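Long-range contacts in heme utilization carrier protein (Escherichia coli O157:H7, PDB 6U9J), which probably binds heme or its anaerobic breakdown product anaerobilin in the cytosol and carries it: residues Glu28-Leu33 with His103-Glu108; Gly13-Val18 with Ile107-Met112; Thr116-Phe121 with Lys131-Arg136. All coordinates share one frame; numbering follows the deposited sequence.

Contact 1. Residues Glu28-Leu33 with His103-Glu108; sequences EVVRNL and HIALIE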
loop_
_atom_site.group_PDB
_atom_site.type_symbol
_atom_site.label_atom_id
_atom_site.label_comp_id
_atom_site.label_asym_id
_atom_site.label_seq_id
_atom_site.Cartn_x
_atom_site.Cartn_y
_atom_site.Cartn_z
ATOM N N GLU A 28 -11.038 19.135 -3.186
ATOM C CA GLU A 28 -12.109 20.124 -3.235
ATOM C C GLU A 28 -13.363 19.625 -2.523
ATOM O O GLU A 28 -14.045 20.404 -1.854
ATOM C CB GLU A 28 -12.424 20.508 -4.680
ATOM C CG GLU A 28 -13.225 21.800 -4.785
ATOM C CD GLU A 28 -12.432 23.013 -4.316
ATOM O OE1 GLU A 28 -13.039 23.929 -3.718
ATOM O OE2 GLU A 28 -11.202 23.044 -4.538
ATOM N N VAL A 29 -13.667 18.330 -2.632
ATOM C CA VAL A 29 -14.783 17.766 -1.870
ATOM C C VAL A 29 -14.522 17.898 -0.374
ATOM O O VAL A 29 -15.387 18.331 0.394
ATOM C CB VAL A 29 -15.016 16.300 -2.263
ATOM C CG1 VAL A 29 -16.039 15.640 -1.322
ATOM C CG2 VAL A 29 -15.457 16.208 -3.713
ATOM N N VAL A 30 -13.316 17.528 0.060
ATOM C CA VAL A 30 -13.018 17.550 1.487
ATOM C C VAL A 30 -13.125 18.966 2.043
ATOM O O VAL A 30 -13.584 19.167 3.173
ATOM C CB VAL A 30 -11.632 16.927 1.742
ATOM C CG1 VAL A 30 -11.130 17.299 3.120
ATOM C CG2 VAL A 30 -11.730 15.406 1.601
ATOM N N ARG A 31 -12.686 19.964 1.270
ATOM C CA ARG A 31 -12.767 21.350 1.722
ATOM C C ARG A 31 -14.199 21.770 2.000
ATOM O O ARG A 31 -14.442 22.604 2.879
ATOM C CB ARG A 31 -12.172 22.283 0.672
ATOM C CG ARG A 31 -10.676 22.221 0.543
ATOM C CD ARG A 31 -10.212 23.343 -0.366
ATOM N NE ARG A 31 -8.787 23.272 -0.650
ATOM C CZ ARG A 31 -7.841 23.760 0.146
ATOM N NH1 ARG A 31 -6.570 23.653 -0.207
ATOM N NH2 ARG A 31 -8.166 24.352 1.289
ATOM N N ASN A 32 -15.152 21.211 1.264
ATOM C CA ASN A 32 -16.549 21.605 1.355
ATOM C C ASN A 32 -17.349 20.747 2.322
ATOM O O ASN A 32 -18.564 20.937 2.444
ATOM C CB ASN A 32 -17.177 21.576 -0.036
ATOM C CG ASN A 32 -16.708 22.726 -0.894
ATOM O OD1 ASN A 32 -17.163 23.858 -0.730
ATOM N ND2 ASN A 32 -15.786 22.450 -1.806
ATOM N N LEU A 33 -16.697 19.826 3.024
ATOM C CA LEU A 33 -17.362 19.049 4.056
ATOM C C LEU A 33 -17.758 19.944 5.231
ATOM O O LEU A 33 -17.132 20.978 5.477
ATOM C CB LEU A 33 -16.443 17.933 4.554
ATOM C CG LEU A 33 -16.253 16.730 3.631
ATOM C CD1 LEU A 33 -15.175 15.808 4.180
ATOM C CD2 LEU A 33 -17.570 15.986 3.454
ATOM N N HIS A 103 -1.117 18.918 0.839
ATOM C CA HIS A 103 -2.186 19.227 1.783
ATOM C C HIS A 103 -2.435 18.014 2.657
ATOM O O HIS A 103 -2.208 16.875 2.237
ATOM C CB HIS A 103 -3.507 19.620 1.096
ATOM C CG HIS A 103 -3.395 20.869 0.284
ATOM N ND1 HIS A 103 -3.089 20.853 -1.059
ATOM C CD2 HIS A 103 -3.496 22.172 0.636
ATOM C CE1 HIS A 103 -3.028 22.095 -1.505
ATOM N NE2 HIS A 103 -3.262 22.915 -0.496
ATOM N N ILE A 104 -2.908 18.279 3.875
ATOM C CA ILE A 104 -3.346 17.262 4.824
ATOM C C ILE A 104 -4.699 17.690 5.370
ATOM O O ILE A 104 -4.896 18.865 5.692
ATOM C CB ILE A 104 -2.337 17.094 5.975
ATOM C CG1 ILE A 104 -0.954 16.736 5.413
ATOM C CG2 ILE A 104 -2.846 16.054 6.996
ATOM C CD1 ILE A 104 0.153 16.863 6.444
ATOM N N ALA A 105 -5.630 16.746 5.489
ATOM C CA ALA A 105 -6.933 17.062 6.060
ATOM C C ALA A 105 -7.252 16.130 7.215
ATOM O O ALA A 105 -6.960 14.936 7.161
ATOM C CB ALA A 105 -8.051 16.977 5.015
ATOM N N LEU A 106 -7.859 16.682 8.259
ATOM C CA LEU A 106 -8.493 15.894 9.305
ATOM C C LEU A 106 -9.991 15.964 9.071
ATOM O O LEU A 106 -10.542 17.058 8.921
ATOM C CB LEU A 106 -8.145 16.417 10.701
ATOM C CG LEU A 106 -6.832 15.884 11.302
ATOM C CD1 LEU A 106 -5.627 16.329 10.493
ATOM C CD2 LEU A 106 -6.683 16.311 12.761
ATOM N N ILE A 107 -10.635 14.799 9.003
ATOM C CA ILE A 107 -12.043 14.691 8.633
ATOM C C ILE A 107 -12.812 13.890 9.670
ATOM O O ILE A 107 -12.361 12.836 10.119
ATOM C CB ILE A 107 -12.190 14.021 7.251
ATOM C CG1 ILE A 107 -11.488 14.859 6.185
ATOM C CG2 ILE A 107 -13.689 13.809 6.917
ATOM C CD1 ILE A 107 -11.191 14.090 4.909
ATOM N N GLU A 108 -14.008 14.368 10.015
ATOM C CA GLU A 108 -14.971 13.587 10.779
ATOM C C GLU A 108 -16.267 13.542 9.991
ATOM O O GLU A 108 -16.745 14.580 9.526
ATOM C CB GLU A 108 -15.218 14.185 12.164
ATOM C CG GLU A 108 -13.977 14.179 13.041
ATOM C CD GLU A 108 -14.204 14.909 14.353
ATOM O OE1 GLU A 108 -13.786 16.080 14.464
ATOM O OE2 GLU A 108 -14.812 14.310 15.266
#

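Contact 2. Residues Gly13-Val18 with Ile107-Met112; sequences GTLEVV and IERKFM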
loop_
_atom_site.group_PDB
_atom_site.type_symbol
_atom_site.label_atom_id
_atom_site.label_comp_id
_atom_site.label_asym_id
_atom_site.label_seq_id
_atom_site.Cartn_x
_atom_site.Cartn_y
_atom_site.Cartn_z
ATOM N N GLY A 13 -22.026 7.309 0.640
ATOM C CA GLY A 13 -20.886 6.435 0.385
ATOM C C GLY A 13 -19.574 7.152 0.557
ATOM O O GLY A 13 -19.447 8.037 1.418
ATOM N N THR A 14 -18.589 6.784 -0.257
ATOM C CA THR A 14 -17.251 7.344 -0.132
ATOM C C THR A 14 -17.186 8.752 -0.720
ATOM O O THR A 14 -18.036 9.170 -1.507
ATOM C CB THR A 14 -16.228 6.451 -0.828
ATOM O OG1 THR A 14 -16.491 6.444 -2.238
ATOM C CG2 THR A 14 -16.288 5.026 -0.281
ATOM N N LEU A 15 -16.142 9.489 -0.328
ATOM C CA LEU A 15 -15.955 10.847 -0.826
ATOM C C LEU A 15 -15.373 10.885 -2.236
ATOM O O LEU A 15 -15.548 11.888 -2.938
ATOM C CB LEU A 15 -15.051 11.638 0.124
ATOM C CG LEU A 15 -15.569 11.860 1.547
ATOM C CD1 LEU A 15 -14.568 12.672 2.343
ATOM C CD2 LEU A 15 -16.931 12.543 1.519
ATOM N N GLU A 16 -14.687 9.827 -2.666
ATOM C CA GLU A 16 -14.200 9.783 -4.042
ATOM C C GLU A 16 -15.355 9.694 -5.029
ATOM O O GLU A 16 -15.306 10.299 -6.107
ATOM C CB GLU A 16 -13.245 8.604 -4.227
ATOM C CG GLU A 16 -11.894 8.787 -3.551
ATOM C CD GLU A 16 -11.905 8.354 -2.091
ATOM O OE1 GLU A 16 -10.817 8.297 -1.479
ATOM O OE2 GLU A 16 -12.997 8.060 -1.552
ATOM N N VAL A 17 -16.407 8.949 -4.671
ATOM C CA VAL A 17 -17.588 8.882 -5.525
ATOM C C VAL A 17 -18.199 10.269 -5.690
ATOM O O VAL A 17 -18.656 10.637 -6.780
ATOM C CB VAL A 17 -18.595 7.866 -4.955
ATOM C CG1 VAL A 17 -19.972 8.059 -5.567
ATOM C CG2 VAL A 17 -18.101 6.438 -5.188
ATOM N N VAL A 18 -18.183 11.077 -4.626
ATOM C CA VAL A 18 -18.669 12.453 -4.730
ATOM C C VAL A 18 -17.806 13.250 -5.698
ATOM O O VAL A 18 -18.314 14.008 -6.532
ATOM C CB VAL A 18 -18.711 13.124 -3.347
ATOM C CG1 VAL A 18 -19.068 14.593 -3.497
ATOM C CG2 VAL A 18 -19.697 12.417 -2.436
ATOM N N ILE A 107 -10.635 14.799 9.003
ATOM C CA ILE A 107 -12.043 14.691 8.633
ATOM C C ILE A 107 -12.812 13.890 9.670
ATOM O O ILE A 107 -12.361 12.836 10.119
ATOM C CB ILE A 107 -12.190 14.021 7.251
ATOM C CG1 ILE A 107 -11.488 14.859 6.185
ATOM C CG2 ILE A 107 -13.689 13.809 6.917
ATOM C CD1 ILE A 107 -11.191 14.090 4.909
ATOM N N GLU A 108 -14.008 14.368 10.015
ATOM C CA GLU A 108 -14.971 13.587 10.779
ATOM C C GLU A 108 -16.267 13.542 9.991
ATOM O O GLU A 108 -16.745 14.580 9.526
ATOM C CB GLU A 108 -15.218 14.185 12.164
ATOM C CG GLU A 108 -13.977 14.179 13.041
ATOM C CD GLU A 108 -14.204 14.909 14.353
ATOM O OE1 GLU A 108 -13.786 16.080 14.464
ATOM O OE2 GLU A 108 -14.812 14.310 15.266
ATOM N N ARG A 109 -16.803 12.344 9.805
ATOM C CA ARG A 109 -18.091 12.218 9.126
ATOM C C ARG A 109 -18.692 10.863 9.452
ATOM O O ARG A 109 -18.071 10.013 10.091
ATOM C CB ARG A 109 -17.933 12.387 7.610
ATOM C CG ARG A 109 -17.021 11.342 6.985
ATOM C CD ARG A 109 -16.889 11.540 5.480
ATOM N NE ARG A 109 -18.180 11.356 4.816
ATOM C CZ ARG A 109 -18.470 10.373 3.965
ATOM N NH1 ARG A 109 -19.684 10.305 3.430
ATOM N NH2 ARG A 109 -17.557 9.469 3.636
ATOM N N LYS A 110 -19.938 10.669 9.029
ATOM C CA LYS A 110 -20.512 9.337 9.077
ATOM C C LYS A 110 -20.329 8.640 7.737
ATOM O O LYS A 110 -20.513 9.247 6.676
ATOM C CB LYS A 110 -21.993 9.388 9.447
ATOM C CG LYS A 110 -22.216 9.553 10.943
ATOM C CD LYS A 110 -23.651 9.326 11.327
ATOM C CE LYS A 110 -23.845 9.612 12.800
ATOM N NZ LYS A 110 -23.501 8.439 13.646
ATOM N N PHE A 111 -19.912 7.375 7.795
ATOM C CA PHE A 111 -19.777 6.524 6.619
ATOM C C PHE A 111 -20.711 5.342 6.823
ATOM O O PHE A 111 -20.448 4.482 7.671
ATOM C CB PHE A 111 -18.333 6.060 6.418
ATOM C CG PHE A 111 -18.155 5.157 5.239
ATOM C CD1 PHE A 111 -18.500 5.586 3.965
ATOM C CD2 PHE A 111 -17.652 3.877 5.400
ATOM C CE1 PHE A 111 -18.343 4.754 2.874
ATOM C CE2 PHE A 111 -17.497 3.038 4.310
ATOM C CZ PHE A 111 -17.843 3.478 3.048
ATOM N N MET A 112 -21.805 5.319 6.066
ATOM C CA MET A 112 -22.831 4.289 6.226
ATOM C C MET A 112 -23.252 4.161 7.690
ATOM O O MET A 112 -23.361 3.061 8.238
ATOM C CB MET A 112 -22.336 2.953 5.682
ATOM C CG MET A 112 -21.651 3.079 4.330
ATOM S SD MET A 112 -21.623 1.523 3.434
ATOM C CE MET A 112 -20.575 0.553 4.506
#

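Contact 3. Residues Thr116-Phe121 with Lys131-Arg136; sequences TASILF and KIFLGR. With PO4 (phosphate ion), chain E.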
loop_
_atom_site.group_PDB
_atom_site.type_symbol
_atom_site.label_atom_id
_atom_site.label_comp_id
_atom_site.label_asym_id
_atom_site.label_seq_id
_atom_site.Cartn_x
_atom_site.Cartn_y
_atom_site.Cartn_z
ATOM N N THR A 116 -16.661 8.163 11.836
ATOM C CA THR A 116 -15.291 7.943 11.372
ATOM C C THR A 116 -14.469 9.195 11.598
ATOM O O THR A 116 -14.988 10.311 11.580
ATOM C CB THR A 116 -15.192 7.610 9.877
ATOM O OG1 THR A 116 -15.507 8.779 9.111
ATOM C CG2 THR A 116 -16.095 6.436 9.483
ATOM N N ALA A 117 -13.165 9.007 11.775
ATOM C CA ALA A 117 -12.245 10.118 11.941
ATOM C C ALA A 117 -10.986 9.735 11.192
ATOM O O ALA A 117 -10.431 8.664 11.443
ATOM C CB ALA A 117 -11.928 10.390 13.413
ATOM N N SER A 118 -10.589 10.565 10.237
ATOM C CA SER A 118 -9.514 10.183 9.336
ATOM C C SER A 118 -8.574 11.347 9.080
ATOM O O SER A 118 -8.926 12.521 9.229
ATOM C CB SER A 118 -10.073 9.685 7.995
ATOM O OG SER A 118 -10.788 10.703 7.330
ATOM N N ILE A 119 -7.349 10.993 8.684
ATOM C CA ILE A 119 -6.351 11.937 8.193
ATOM C C ILE A 119 -6.029 11.554 6.760
ATOM O O ILE A 119 -5.671 10.405 6.498
ATOM C CB ILE A 119 -5.092 11.912 9.062
ATOM C CG1 ILE A 119 -5.458 12.239 10.499
ATOM C CG2 ILE A 119 -4.009 12.873 8.518
ATOM C CD1 ILE A 119 -4.365 11.954 11.478
ATOM N N LEU A 120 -6.177 12.499 5.839
ATOM C CA LEU A 120 -5.907 12.284 4.424
ATOM C C LEU A 120 -4.690 13.100 4.033
ATOM O O LEU A 120 -4.616 14.296 4.338
ATOM C CB LEU A 120 -7.094 12.688 3.548
ATOM C CG LEU A 120 -8.092 11.589 3.200
ATOM C CD1 LEU A 120 -8.564 10.891 4.463
ATOM C CD2 LEU A 120 -9.266 12.192 2.450
ATOM N N PHE A 121 -3.751 12.456 3.350
ATOM C CA PHE A 121 -2.578 13.122 2.802
ATOM C C PHE A 121 -2.785 13.252 1.304
ATOM O O PHE A 121 -3.042 12.252 0.629
ATOM C CB PHE A 121 -1.300 12.327 3.092
ATOM C CG PHE A 121 -1.014 12.132 4.560
ATOM C CD1 PHE A 121 -1.667 11.138 5.287
ATOM C CD2 PHE A 121 -0.083 12.927 5.216
ATOM C CE1 PHE A 121 -1.410 10.950 6.632
ATOM C CE2 PHE A 121 0.190 12.746 6.549
ATOM C CZ PHE A 121 -0.475 11.758 7.273
ATOM N N LYS A 131 -3.968 7.363 3.712
ATOM C CA LYS A 131 -5.018 7.652 4.681
ATOM C C LYS A 131 -4.685 6.980 6.003
ATOM O O LYS A 131 -4.135 5.877 6.026
ATOM C CB LYS A 131 -6.400 7.157 4.194
ATOM C CG LYS A 131 -6.880 7.801 2.896
ATOM C CD LYS A 131 -8.320 7.411 2.580
ATOM C CE LYS A 131 -8.778 7.998 1.257
ATOM N NZ LYS A 131 -10.240 7.726 1.043
ATOM N N ILE A 132 -5.001 7.646 7.108
ATOM C CA ILE A 132 -4.944 7.044 8.437
ATOM C C ILE A 132 -6.317 7.179 9.068
ATOM O O ILE A 132 -6.878 8.279 9.093
ATOM C CB ILE A 132 -3.881 7.702 9.329
ATOM C CG1 ILE A 132 -2.491 7.565 8.702
ATOM C CG2 ILE A 132 -3.886 7.068 10.717
ATOM C CD1 ILE A 132 -1.447 8.396 9.418
ATOM N N PHE A 133 -6.851 6.072 9.586
ATOM C CA PHE A 133 -8.149 6.040 10.249
ATOM C C PHE A 133 -7.976 5.707 11.722
ATOM O O PHE A 133 -7.157 4.864 12.078
ATOM C CB PHE A 133 -9.067 4.990 9.610
ATOM C CG PHE A 133 -9.506 5.339 8.230
ATOM C CD1 PHE A 133 -8.743 4.972 7.133
ATOM C CD2 PHE A 133 -10.700 6.022 8.023
ATOM C CE1 PHE A 133 -9.153 5.296 5.847
ATOM C CE2 PHE A 133 -11.118 6.348 6.737
ATOM C CZ PHE A 133 -10.343 5.987 5.651
ATOM N N LEU A 134 -8.795 6.316 12.580
ATOM C CA LEU A 134 -8.704 6.004 13.998
ATOM C C LEU A 134 -9.134 4.570 14.267
ATOM O O LEU A 134 -9.935 3.991 13.529
ATOM C CB LEU A 134 -9.573 6.944 14.819
ATOM C CG LEU A 134 -9.059 8.354 15.023
ATOM C CD1 LEU A 134 -9.824 9.013 16.166
ATOM C CD2 LEU A 134 -7.573 8.361 15.309
ATOM N N GLY A 135 -8.593 4.004 15.357
ATOM C CA GLY A 135 -8.886 2.632 15.726
ATOM C C GLY A 135 -10.246 2.452 16.382
ATOM O O GLY A 135 -10.941 3.398 16.747
ATOM N N ARG A 136 -10.626 1.188 16.537
ATOM C CA ARG A 136 -11.952 0.840 17.027
ATOM C C ARG A 136 -11.850 -0.243 18.088
ATOM O O ARG A 136 -10.819 -0.909 18.233
ATOM C CB ARG A 136 -12.864 0.377 15.886
ATOM C CG ARG A 136 -13.201 1.492 14.903
ATOM C CD ARG A 136 -14.160 1.047 13.821
ATOM N NE ARG A 136 -14.327 2.102 12.829
ATOM C CZ ARG A 136 -15.292 3.016 12.860
ATOM N NH1 ARG A 136 -15.345 3.951 11.916
ATOM N NH2 ARG A 136 -16.196 3.006 13.837
HETATM P P PO4 E . -7.996 -1.016 14.876
HETATM O O1 PO4 E . -6.829 -0.224 14.310
HETATM O O2 PO4 E . -7.862 -2.469 14.476
HETATM O O3 PO4 E . -8.006 -0.903 16.384
HETATM O O4 PO4 E . -9.304 -0.485 14.336
#

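Contact 1. Residues Glu28-Leu33 with His103-Glu108
Ile107 and Val30, the two residues with the most surface buried here, meet methyl to methyl where helix 26-31 packs on strand 103-111. The two side chains cross at about a right angle, and CD1 of Ile107 sits against both branches of the valine, 3.6 Å from Val30 CG2 and 3.7 Å from Val30 CG1. With chi1 at 163°, Val30 points CG1 away from its own backbone N and at the strand, where it also lies 3.6 Å from Ala105 CB. Ile107 is used on both of its branches: while CD1 serves the helix, CG2 receives Leu33 CD1 at 3.7 Å, again in a near-perpendicular crossing, from the loop that follows the helix.

Arg31 starts out pointing away from the strand, yet its extended chain runs back to His103, and NH1 stops 3.4 Å from His103 NE2. The ring nitrogen lies at the edge of the guanidinium, whose plane stands 82° from that of the imidazole, so the two groups are not stacked. This polar pair lies at the more exposed border of an otherwise apolar contact.

On the other face of the strand, Leu106 packs on helix 144-157. The whole is a helix-on-sheet layer, with alternate strand residues Ala105 and Ile107 supplying the apolar surface on which helix 26-31 and the loop after it rest.

Contact 2. Residues Gly13-Val18 with Ile107-Met112
Arg109 closes on Gly13 end-on, giving two N-H groups to one carbonyl oxygen. The bond from Arg109 NH1 to Gly13 O is 3.0 Å long, with an N-H...O angle of 154°; that from Arg109 NH2 to the same Gly13 O is 3.2 Å and more bent, at 142°. The oxygen lies in the guanidinium plane. One face of that plane is covered by Leu15, whose CD2 rests over the centre, 3.6 Å from Arg109 CZ. A bend at chi3 (-64°) turns the guanidinium out of the line of its own chain.

Phe111 closes the other end of the contact. Its ring presents an edge to the peptide joining Gly13 and Thr14, CE1 being 3.6 Å from Gly13 C, while the Thr14 methyl runs alongside, with CG2 3.8 Å from Phe111 CE1.

Further out, Thr14 is the N-cap of helix 15-22, and its OG1 accepts a weak bond from Val17 N. Glu10 forms a salt bridge with Arg109 NH1 and also accepts from Lys110 N, so one carboxylate binds both the side chain of Arg109 and the backbone of its neighbour. The positive charge is thus probably balanced by the Glu10 carboxylate and would polarise the Gly13 carbonyl, while the two N-H bonds hold the guanidinium's rotation.

Contact 3. Residues Thr116-Phe121 with Lys131-Arg136
Thr116, in the conformer given here, one of two, touches Arg136 through its methyl, with CG2 at the edge of the guanidinium, 3.6 Å from Arg136 NH1; the same nitrogen bonds to Asp115 O, while Thr116 OG1 turns to Arg109 O. At Ala117 the backbone pairing begins, its O accepting from Leu134 N at 3.1 Å, and its CB meets Leu134 CD1 beside Phe150 of helix 144-157. Ser118 faces Phe133 as a non-hydrogen-bonded pair, and Ser118 CB lies 3.7 Å from Phe133 CE2.

Ile119 and Ile132 form the hydrogen-bonded pair, joined by two nearly straight bonds: Ile119 N to Ile132 O at 2.8 Å and Ile132 N to Ile119 O at 2.9 Å, each with an N-H...O angle of 168°. Leu120 then lies side by side with Lys131, its CD1 3.9 Å from Lys131 CG. The lysine chain is extended beyond CG, carrying NZ on to a salt bridge with Glu16. Phe121 turns its ring edge to the isoleucine, CE1 standing 3.8 Å from Ile132 CD1.

Beyond the strand, Arg136 N makes two weak bonds to a phosphate, probably from the crystallisation liquor, that is also held by Ser71. Ser118, Leu120, Lys131 and Phe133 share one face, Ile119 and Ile132 the other: the alternation of an antiparallel beta hairpin, here made by adjacent strands within the six-stranded sheet.

The three contacts gather round the strand pair 103-111 and 114-122, neighbours in the antiparallel sheet. Contacts 1 and 2 have centres about 11 Å apart and share Ile107 and Glu108; their helices, 26-31 and 15-22, follow each other in the chain and touch through Val29 and Val18 and through Val30 and Leu15, with Leu33 of the following loop also on Leu15. Contact 3, centred about 12 Å from each, comes later in the sequence and pairs strand 114-122 with 128-133. Backbone bonding between Ile107 and Ser118 ties it to contact 1, and the Glu16-Lys131 salt bridge to contact 2. Helices 15-22 and 26-31 thus both lie against strand 103-111, and the first also reaches strand 128-133.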